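Local coordinates for CAMP factor (Mobiluncus curtisii, PDB 6JLC), which probably acts as a secreted pore-forming toxin that promotes co-haemolysis of red blood cells, the present chain being the C-terminal part of the full-length protein, at residues Phe41-Ala46 / Arg109-Val114; Asp156-Ala161 / Asp207-Lys212; Thr175-Arg180 / Tyr221-Val226. All coordinates share one frame; numbering follows the deposited sequence. Where two conformers were deposited one is given.

Contact 1 of 3, residues Phe41-Ala46 / Arg109-Val114; sequences FDKLFA and RAIMRV
The ammonium nitrogen NZ of K43 comes within 3.5 Å of the methyl CE of M112, a van der Waals approach between a lysine end and a thioether rather than a polar bond. The two side chains run roughly perpendicular to each other: M112 leaves its helix directed away from the other and is folded back by bends at chi2 and chi3, which bring SD to 3.8 Å from K43 CD. Nearer its root, K43 lays CG over the CG2 branch of I111.

I111 carries most of the apolar contact. Its CB points toward segment 41-46, and a chi1 of -68° puts CG2 opposite the backbone N, where it meets L44 CB at 3.8 Å. The CG1-CD1 arm passes L44 CD2 and reaches the edge of the F41 ring, where CD1 lies near the ring plane and 4.1 Å from F41 CD1. A turn further on, V114 CG1 meets the other branch of L44, CD1, at 4.2 Å.

The axes pass 9.2 Å apart at a crossing angle of 38°. L44 also packs on L25 of helix 8-31 and I81 of helix 68-91, V114 on L77 of helix 68-91, and A110 on L131 of helix 121-139, which sets this pair in the interior of a helical bundle with K43 and M112 along its solvent side.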
loop_
_atom_site.group_PDB
_atom_site.type_symbol
_atom_site.label_atom_id
_atom_site.label_comp_id
_atom_site.label_asym_id
_atom_site.label_seq_id
_atom_site.Cartn_x
_atom_site.Cartn_y
_atom_site.Cartn_z
ATOM N N PHE A 41 7.933 -7.683 -1.623
ATOM C CA PHE A 41 7.644 -6.809 -2.760
ATOM C C PHE A 41 8.807 -6.766 -3.752
ATOM O O PHE A 41 8.584 -6.637 -4.959
ATOM C CB PHE A 41 7.286 -5.396 -2.281
ATOM C CG PHE A 41 5.800 -5.185 -2.000
ATOM C CD1 PHE A 41 4.943 -6.261 -1.806
ATOM C CD2 PHE A 41 5.266 -3.897 -1.931
ATOM C CE1 PHE A 41 3.578 -6.065 -1.549
ATOM C CE2 PHE A 41 3.904 -3.694 -1.670
ATOM C CZ PHE A 41 3.061 -4.776 -1.482
ATOM N N ASP A 42 10.048 -6.904 -3.273
ATOM C CA ASP A 42 11.205 -6.903 -4.176
ATOM C C ASP A 42 11.131 -8.048 -5.184
ATOM O O ASP A 42 11.338 -7.853 -6.389
ATOM C CB ASP A 42 12.502 -6.997 -3.367
ATOM C CG ASP A 42 12.864 -5.693 -2.685
ATOM O OD1 ASP A 42 12.423 -4.626 -3.166
ATOM O OD2 ASP A 42 13.599 -5.739 -1.674
ATOM N N LYS A 43 10.849 -9.256 -4.697
ATOM C CA LYS A 43 10.668 -10.399 -5.585
ATOM C C LYS A 43 9.514 -10.169 -6.559
ATOM O O LYS A 43 9.614 -10.501 -7.747
ATOM C CB LYS A 43 10.425 -11.650 -4.743
ATOM C CG LYS A 43 9.985 -12.861 -5.526
ATOM C CD LYS A 43 9.964 -14.084 -4.637
ATOM C CE LYS A 43 11.369 -14.521 -4.294
ATOM N NZ LYS A 43 11.450 -15.998 -4.269
ATOM N N LEU A 44 8.409 -9.604 -6.070
ATOM C CA LEU A 44 7.253 -9.333 -6.927
ATOM C C LEU A 44 7.618 -8.399 -8.077
ATOM O O LEU A 44 7.250 -8.646 -9.235
ATOM C CB LEU A 44 6.128 -8.729 -6.086
ATOM C CG LEU A 44 4.847 -8.361 -6.837
ATOM C CD1 LEU A 44 4.324 -9.534 -7.670
ATOM C CD2 LEU A 44 3.778 -7.866 -5.848
ATOM N N PHE A 45 8.319 -7.301 -7.772
ATOM C CA PHE A 45 8.647 -6.329 -8.814
ATOM C C PHE A 45 9.624 -6.914 -9.828
ATOM O O PHE A 45 9.513 -6.652 -11.033
ATOM C CB PHE A 45 9.218 -5.046 -8.191
ATOM C CG PHE A 45 8.247 -4.310 -7.279
ATOM C CD1 PHE A 45 6.883 -4.286 -7.552
ATOM C CD2 PHE A 45 8.708 -3.627 -6.158
ATOM C CE1 PHE A 45 5.994 -3.609 -6.713
ATOM C CE2 PHE A 45 7.834 -2.946 -5.323
ATOM C CZ PHE A 45 6.475 -2.932 -5.597
ATOM N N ALA A 46 10.588 -7.708 -9.360
ATOM C CA ALA A 46 11.507 -8.356 -10.284
ATOM C C ALA A 46 10.767 -9.335 -11.188
ATOM O O ALA A 46 11.056 -9.420 -12.387
ATOM C CB ALA A 46 12.619 -9.073 -9.508
ATOM N N ARG A 109 2.403 -15.643 0.007
ATOM C CA ARG A 109 2.342 -16.923 -0.696
ATOM C C ARG A 109 2.108 -16.719 -2.183
ATOM O O ARG A 109 2.703 -17.415 -3.008
ATOM C CB ARG A 109 1.235 -17.808 -0.114
ATOM C CG ARG A 109 1.532 -18.361 1.274
ATOM C CD ARG A 109 0.475 -19.406 1.669
ATOM N NE ARG A 109 0.449 -20.541 0.747
ATOM C CZ ARG A 109 -0.642 -21.000 0.133
ATOM N NH1 ARG A 109 -1.823 -20.422 0.328
ATOM N NH2 ARG A 109 -0.548 -22.043 -0.681
ATOM N N ALA A 110 1.230 -15.768 -2.539
ATOM C CA ALA A 110 0.958 -15.478 -3.948
ATOM C C ALA A 110 2.207 -14.963 -4.655
ATOM O O ALA A 110 2.479 -15.335 -5.806
ATOM C CB ALA A 110 -0.178 -14.459 -4.078
ATOM N N ILE A 111 2.982 -14.102 -3.985
ATOM C CA ILE A 111 4.218 -13.595 -4.592
ATOM C C ILE A 111 5.223 -14.725 -4.772
ATOM O O ILE A 111 5.913 -14.814 -5.800
ATOM C CB ILE A 111 4.820 -12.461 -3.744
ATOM C CG1 ILE A 111 3.921 -11.219 -3.785
ATOM C CG2 ILE A 111 6.225 -12.105 -4.257
ATOM C CD1 ILE A 111 4.281 -10.183 -2.726
ATOM N N MET A 112 5.375 -15.568 -3.749
ATOM C CA MET A 112 6.301 -16.690 -3.879
ATOM C C MET A 112 5.903 -17.589 -5.047
ATOM O O MET A 112 6.762 -18.038 -5.816
ATOM C CB MET A 112 6.364 -17.492 -2.573
ATOM C CG MET A 112 6.844 -16.694 -1.363
ATOM S SD MET A 112 8.483 -15.970 -1.626
ATOM C CE MET A 112 9.495 -17.447 -1.735
ATOM N N ARG A 113 4.600 -17.832 -5.216
ATOM C CA ARG A 113 4.150 -18.685 -6.317
ATOM C C ARG A 113 4.372 -18.015 -7.669
ATOM O O ARG A 113 4.854 -18.649 -8.611
ATOM C CB ARG A 113 2.674 -19.055 -6.140
ATOM C CG ARG A 113 2.203 -20.216 -7.025
ATOM C CD ARG A 113 2.970 -21.496 -6.715
ATOM N NE ARG A 113 2.482 -22.098 -5.470
ATOM C CZ ARG A 113 3.023 -23.156 -4.863
ATOM N NH1 ARG A 113 4.093 -23.763 -5.373
ATOM N NH2 ARG A 113 2.487 -23.609 -3.725
ATOM N N VAL A 114 4.013 -16.732 -7.799
ATOM C CA VAL A 114 4.127 -16.118 -9.122
ATOM C C VAL A 114 5.587 -16.021 -9.568
ATOM O O VAL A 114 5.867 -15.990 -10.776
ATOM C CB VAL A 114 3.407 -14.753 -9.138
ATOM C CG1 VAL A 114 4.279 -13.665 -8.547
ATOM C CG2 VAL A 114 2.957 -14.393 -10.567
#

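Contact 2 of 3, residues Asp156-Ala161 / Asp207-Lys212; sequences DLLNKA and DAAIAK
L157 is the first residue of segment 156-161 to meet segment 207-212. Its CB is directed at the partner helix, and CG rests 3.9 Å from I210 CD1, with CD2 a little farther from the same methyl; the two side chains meet almost perpendicularly. L157 is also touched by R93 and Y94, and the Y94 hydroxyl is hydrogen-bonded to D207 OD1, so this one loop touches both helices.

L158 follows and reaches deeper. A chi1 of 172°, which places CG opposite the backbone N, extends the side chain toward the partner helix, where CD1 lies 3.7 Å from I210 CG1 and 4.0 Å from A209 CB. I210 answers by laying its CG1-CD1 arm across the L158 backbone: CD1 stands 3.8 Å from L158 CA. The methyl CD1 thus touches both L157 and the root of L158, from directions roughly at right angles. One turn later A161 closes the row, its CB 4.0 Å from I210 CG1; the small methyl lets the isoleucine stem lie close to the helix.

The contact is wholly apolar, and the axes run nearly parallel, 14° apart at a distance of 9.5 Å. V195 of helix 179-197 covers both L158 and A209, and W196 adds to the cover of L158. Helices 152-173, 179-197 and 203-222 thus pack together as an up-down-up three-helix bundle, in which the first and third members run the same way.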
loop_
_atom_site.group_PDB
_atom_site.type_symbol
_atom_site.label_atom_id
_atom_site.label_comp_id
_atom_site.label_asym_id
_atom_site.label_seq_id
_atom_site.Cartn_x
_atom_site.Cartn_y
_atom_site.Cartn_z
ATOM N N ASP A 156 0.471 4.381 10.258
ATOM C CA ASP A 156 0.705 4.970 8.943
ATOM C C ASP A 156 -0.276 6.099 8.650
ATOM O O ASP A 156 0.091 7.067 7.979
ATOM C CB ASP A 156 0.645 3.888 7.861
ATOM C CG ASP A 156 1.836 2.912 7.937
ATOM O OD1 ASP A 156 2.899 3.300 8.469
ATOM O OD2 ASP A 156 1.713 1.753 7.475
ATOM N N LEU A 157 -1.517 6.006 9.143
ATOM C CA LEU A 157 -2.456 7.121 8.995
ATOM C C LEU A 157 -1.970 8.357 9.755
ATOM O O LEU A 157 -2.081 9.488 9.266
ATOM C CB LEU A 157 -3.845 6.701 9.482
ATOM C CG LEU A 157 -4.992 7.686 9.227
ATOM C CD1 LEU A 157 -5.222 7.881 7.738
ATOM C CD2 LEU A 157 -6.276 7.221 9.916
ATOM N N LEU A 158 -1.379 8.168 10.917
ATOM C CA LEU A 158 -0.828 9.258 11.697
ATOM C C LEU A 158 0.381 9.851 10.964
ATOM O O LEU A 158 0.542 11.025 10.872
ATOM C CB LEU A 158 -0.428 8.787 13.063
ATOM C CG LEU A 158 0.339 9.754 13.922
ATOM C CD1 LEU A 158 -0.333 11.098 13.993
ATOM C CD2 LEU A 158 0.619 9.210 15.280
ATOM N N ASN A 159 1.206 8.985 10.427
ATOM C CA ASN A 159 2.368 9.432 9.686
ATOM C C ASN A 159 1.966 10.227 8.482
ATOM O O ASN A 159 2.563 11.196 8.167
ATOM C CB ASN A 159 3.282 8.287 9.311
ATOM C CG ASN A 159 4.720 8.724 9.166
ATOM O OD1 ASN A 159 5.481 8.178 8.413
ATOM N ND2 ASN A 159 5.067 9.713 9.889
ATOM N N LYS A 160 0.923 9.789 7.807
ATOM C CA LYS A 160 0.419 10.548 6.666
ATOM C C LYS A 160 -0.027 11.946 7.081
ATOM O O LYS A 160 0.254 12.931 6.382
ATOM C CB LYS A 160 -0.731 9.792 5.997
ATOM C CG LYS A 160 -0.945 10.173 4.536
ATOM C CD LYS A 160 -1.744 9.114 3.783
ATOM C CE LYS A 160 -0.933 7.832 3.599
ATOM N NZ LYS A 160 -1.782 6.613 3.698
ATOM N N ALA A 161 -0.725 12.055 8.218
ATOM C CA ALA A 161 -1.149 13.364 8.707
ATOM C C ALA A 161 0.049 14.237 9.067
ATOM O O ALA A 161 0.051 15.441 8.793
ATOM C CB ALA A 161 -2.088 13.200 9.913
ATOM N N ASP A 207 -5.428 8.535 16.897
ATOM C CA ASP A 207 -6.552 9.334 16.402
ATOM C C ASP A 207 -6.567 10.723 17.029
ATOM O O ASP A 207 -6.848 11.717 16.350
ATOM C CB ASP A 207 -7.886 8.635 16.691
ATOM C CG ASP A 207 -8.095 7.375 15.859
ATOM O OD1 ASP A 207 -7.457 7.234 14.792
ATOM O OD2 ASP A 207 -8.910 6.531 16.284
ATOM N N ALA A 208 -6.296 10.811 18.334
ATOM C CA ALA A 208 -6.262 12.119 18.988
ATOM C C ALA A 208 -5.130 12.984 18.445
ATOM O O ALA A 208 -5.299 14.198 18.272
ATOM C CB ALA A 208 -6.115 11.948 20.501
ATOM N N ALA A 209 -3.967 12.386 18.189
ATOM C CA ALA A 209 -2.856 13.150 17.628
ATOM C C ALA A 209 -3.207 13.702 16.250
ATOM O O ALA A 209 -2.876 14.852 15.929
ATOM C CB ALA A 209 -1.603 12.282 17.552
ATOM N N ILE A 210 -3.871 12.894 15.417
ATOM C CA ILE A 210 -4.311 13.382 14.111
ATOM C C ILE A 210 -5.261 14.563 14.280
ATOM O O ILE A 210 -5.103 15.613 13.640
ATOM C CB ILE A 210 -4.962 12.245 13.300
ATOM C CG1 ILE A 210 -3.908 11.210 12.881
ATOM C CG2 ILE A 210 -5.724 12.822 12.087
ATOM C CD1 ILE A 210 -4.519 9.856 12.465
ATOM N N ALA A 211 -6.252 14.426 15.167
ATOM C CA ALA A 211 -7.220 15.509 15.332
ATOM C C ALA A 211 -6.558 16.785 15.840
ATOM O O ALA A 211 -6.872 17.883 15.358
ATOM C CB ALA A 211 -8.350 15.071 16.268
ATOM N N LYS A 212 -5.622 16.670 16.793
ATOM C CA LYS A 212 -4.945 17.869 17.307
ATOM C C LYS A 212 -4.101 18.534 16.226
ATOM O O LYS A 212 -3.994 19.770 16.170
ATOM C CB LYS A 212 -4.049 17.525 18.499
ATOM C CG LYS A 212 -4.760 17.000 19.737
ATOM C CD LYS A 212 -3.730 16.632 20.813
ATOM C CE LYS A 212 -4.149 15.400 21.615
ATOM N NZ LYS A 212 -3.137 14.297 21.534
#

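Contact 3 of 3, residues Thr175-Arg180 / Tyr221-Val226; sequences THKNFR and YSAPSV
The backbone of segment 175-180 meets the C-terminal tail where V226 N donates to H176 O at 3.0 Å, a moderately bent bond (153° at the hydrogen) whose donor is tilted 27° from the carbonyl plane. The same carbonyl oxygen takes a CA-H...O contact from S225, its CA lying 3.1 Å away.

K177 dominates the side-chain contact. Its CB sets off away from the tail, but a bend at chi2 (63°) turns the chain back, and the rest runs nearly extended alongside residues 221-225. On the way CG passes 4.0 Å from A223 CB. At the end, NZ donates to S225 OG at 3.0 Å and, weakly, to Y221 O at 3.3 Å; A223 O stands 3.2 Å from the same nitrogen. A lysine ammonium among such oxygens near the C-terminal end of helix 203-222 would probably be stabilised by the negative pole of that helix. The Y221 ring is a distant neighbour, with NZ close to its normal but too far for more than a weak attraction.

On the other flank, one branch of V226, CG1, comes to 4.3 Å from the backbone N of N178, the N-cap residue of helix 179-197. H176 CB, for its part, lies against S225 OG. This is a solvent-facing junction at the end of a helical bundle: the turn joining helices 152-173 and 179-197 is met by the tail that follows helix 203-222, through a main-chain bond and a lysine-to-serine bond, with a weak one to a carbonyl.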
loop_
_atom_site.group_PDB
_atom_site.type_symbol
_atom_site.label_atom_id
_atom_site.label_comp_id
_atom_site.label_asym_id
_atom_site.label_seq_id
_atom_site.Cartn_x
_atom_site.Cartn_y
_atom_site.Cartn_z
ATOM N N THR A 175 5.664 30.367 4.109
ATOM C CA THR A 175 5.636 31.301 2.987
ATOM C C THR A 175 4.997 32.634 3.372
ATOM O O THR A 175 5.443 33.692 2.911
ATOM C CB THR A 175 4.893 30.670 1.804
ATOM O OG1 THR A 175 3.762 29.931 2.283
ATOM C CG2 THR A 175 5.805 29.722 1.026
ATOM N N HIS A 176 3.961 32.617 4.227
ATOM C CA HIS A 176 3.151 33.810 4.437
ATOM C C HIS A 176 2.835 34.182 5.883
ATOM O O HIS A 176 2.127 35.172 6.091
ATOM C CB HIS A 176 1.816 33.684 3.683
ATOM C CG HIS A 176 1.967 33.290 2.249
ATOM N ND1 HIS A 176 1.440 32.121 1.738
ATOM C CD2 HIS A 176 2.580 33.908 1.212
ATOM C CE1 HIS A 176 1.723 32.037 0.451
ATOM N NE2 HIS A 176 2.415 33.109 0.107
ATOM N N LYS A 177 3.330 33.458 6.883
ATOM C CA LYS A 177 2.877 33.705 8.248
ATOM C C LYS A 177 4.020 34.129 9.162
ATOM O O LYS A 177 5.198 34.077 8.808
ATOM C CB LYS A 177 2.184 32.468 8.835
ATOM C CG LYS A 177 0.680 32.599 8.948
ATOM C CD LYS A 177 0.052 32.763 7.577
ATOM C CE LYS A 177 -1.409 32.395 7.595
ATOM N NZ LYS A 177 -2.111 32.900 6.390
ATOM N N ASN A 178 3.625 34.531 10.368
ATOM C CA ASN A 178 4.548 34.941 11.420
ATOM C C ASN A 178 5.501 33.804 11.787
ATOM O O ASN A 178 5.182 32.624 11.633
ATOM C CB ASN A 178 3.727 35.375 12.640
ATOM C CG ASN A 178 4.573 35.749 13.841
ATOM O OD1 ASN A 178 4.135 35.571 14.974
ATOM N ND2 ASN A 178 5.757 36.313 13.608
ATOM N N PHE A 179 6.697 34.172 12.266
ATOM C CA PHE A 179 7.628 33.174 12.789
ATOM C C PHE A 179 7.014 32.437 13.983
ATOM O O PHE A 179 7.136 31.211 14.088
ATOM C CB PHE A 179 8.946 33.839 13.203
ATOM C CG PHE A 179 9.865 34.172 12.052
ATOM C CD1 PHE A 179 9.368 34.437 10.788
ATOM C CD2 PHE A 179 11.238 34.236 12.251
ATOM C CE1 PHE A 179 10.220 34.751 9.741
ATOM C CE2 PHE A 179 12.095 34.545 11.208
ATOM C CZ PHE A 179 11.585 34.805 9.954
ATOM N N ARG A 180 6.364 33.174 14.884
ATOM C CA ARG A 180 5.712 32.540 16.029
ATOM C C ARG A 180 4.602 31.596 15.592
ATOM O O ARG A 180 4.367 30.572 16.243
ATOM C CB ARG A 180 5.137 33.595 16.975
ATOM C CG ARG A 180 6.167 34.391 17.744
ATOM C CD ARG A 180 5.542 35.008 18.978
ATOM N NE ARG A 180 4.737 36.188 18.667
ATOM C CZ ARG A 180 3.822 36.703 19.482
ATOM N NH1 ARG A 180 3.584 36.137 20.662
ATOM N NH2 ARG A 180 3.144 37.789 19.121
ATOM N N TYR A 221 -3.227 28.351 9.665
ATOM C CA TYR A 221 -3.659 28.841 8.358
ATOM C C TYR A 221 -4.525 30.082 8.503
ATOM O O TYR A 221 -4.419 31.017 7.703
ATOM C CB TYR A 221 -4.410 27.746 7.599
ATOM C CG TYR A 221 -4.711 28.087 6.151
ATOM C CD1 TYR A 221 -5.824 28.851 5.808
ATOM C CD2 TYR A 221 -3.886 27.639 5.125
ATOM C CE1 TYR A 221 -6.101 29.163 4.488
ATOM C CE2 TYR A 221 -4.155 27.945 3.802
ATOM C CZ TYR A 221 -5.262 28.707 3.489
ATOM O OH TYR A 221 -5.530 29.012 2.174
ATOM N N SER A 222 -5.372 30.117 9.531
ATOM C CA SER A 222 -6.230 31.267 9.773
ATOM C C SER A 222 -5.483 32.451 10.371
ATOM O O SER A 222 -6.062 33.539 10.467
ATOM C CB SER A 222 -7.392 30.869 10.690
ATOM O OG SER A 222 -6.925 30.400 11.944
ATOM N N ALA A 223 -4.217 32.276 10.756
ATOM C CA ALA A 223 -3.441 33.373 11.323
ATOM C C ALA A 223 -3.238 34.487 10.292
ATOM O O ALA A 223 -3.289 34.247 9.084
ATOM C CB ALA A 223 -2.090 32.862 11.818
ATOM N N PRO A 224 -3.014 35.722 10.747
ATOM C CA PRO A 224 -2.816 36.831 9.800
ATOM C C PRO A 224 -1.508 36.685 9.033
ATOM O O PRO A 224 -0.465 36.379 9.613
ATOM C CB PRO A 224 -2.799 38.069 10.704
ATOM C CG PRO A 224 -2.348 37.547 12.035
ATOM C CD PRO A 224 -2.972 36.185 12.147
ATOM N N SER A 225 -1.572 36.912 7.724
ATOM C CA SER A 225 -0.374 36.884 6.898
ATOM C C SER A 225 0.458 38.151 7.116
ATOM O O SER A 225 0.011 39.131 7.722
ATOM C CB SER A 225 -0.740 36.741 5.421
ATOM O OG SER A 225 -1.255 35.451 5.135
ATOM N N VAL A 226 1.693 38.117 6.617
ATOM C CA VAL A 226 2.572 39.287 6.639
ATOM C C VAL A 226 3.717 39.113 5.647
ATOM O O VAL A 226 3.647 38.280 4.744
ATOM C CB VAL A 226 3.124 39.560 8.049
ATOM C CG1 VAL A 226 3.930 38.365 8.546
ATOM C CG2 VAL A 226 3.968 40.834 8.045
#

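Overall arrangement
Contact 1 is the most buried of the three, contact 2 partly buried and contact 3 at the surface. Contact 1 joins helices 41-59 and 97-114 on one side of the chain's centre; the other two lie on the opposite side, their centres about 31 Å and about 49 Å from that of contact 1. Contacts 2 and 3 share helix 203-222, their centres about 23 Å apart, and the chain visits the two in turn. The chemistry changes with position: contacts 1 and 2 each place an isoleucine against a leucine between helices, with a lysine-methionine pair flanking contact 1 alone, whereas contact 3, at the bundle end, relies on hydrogen bonds to main-chain and serine oxygens.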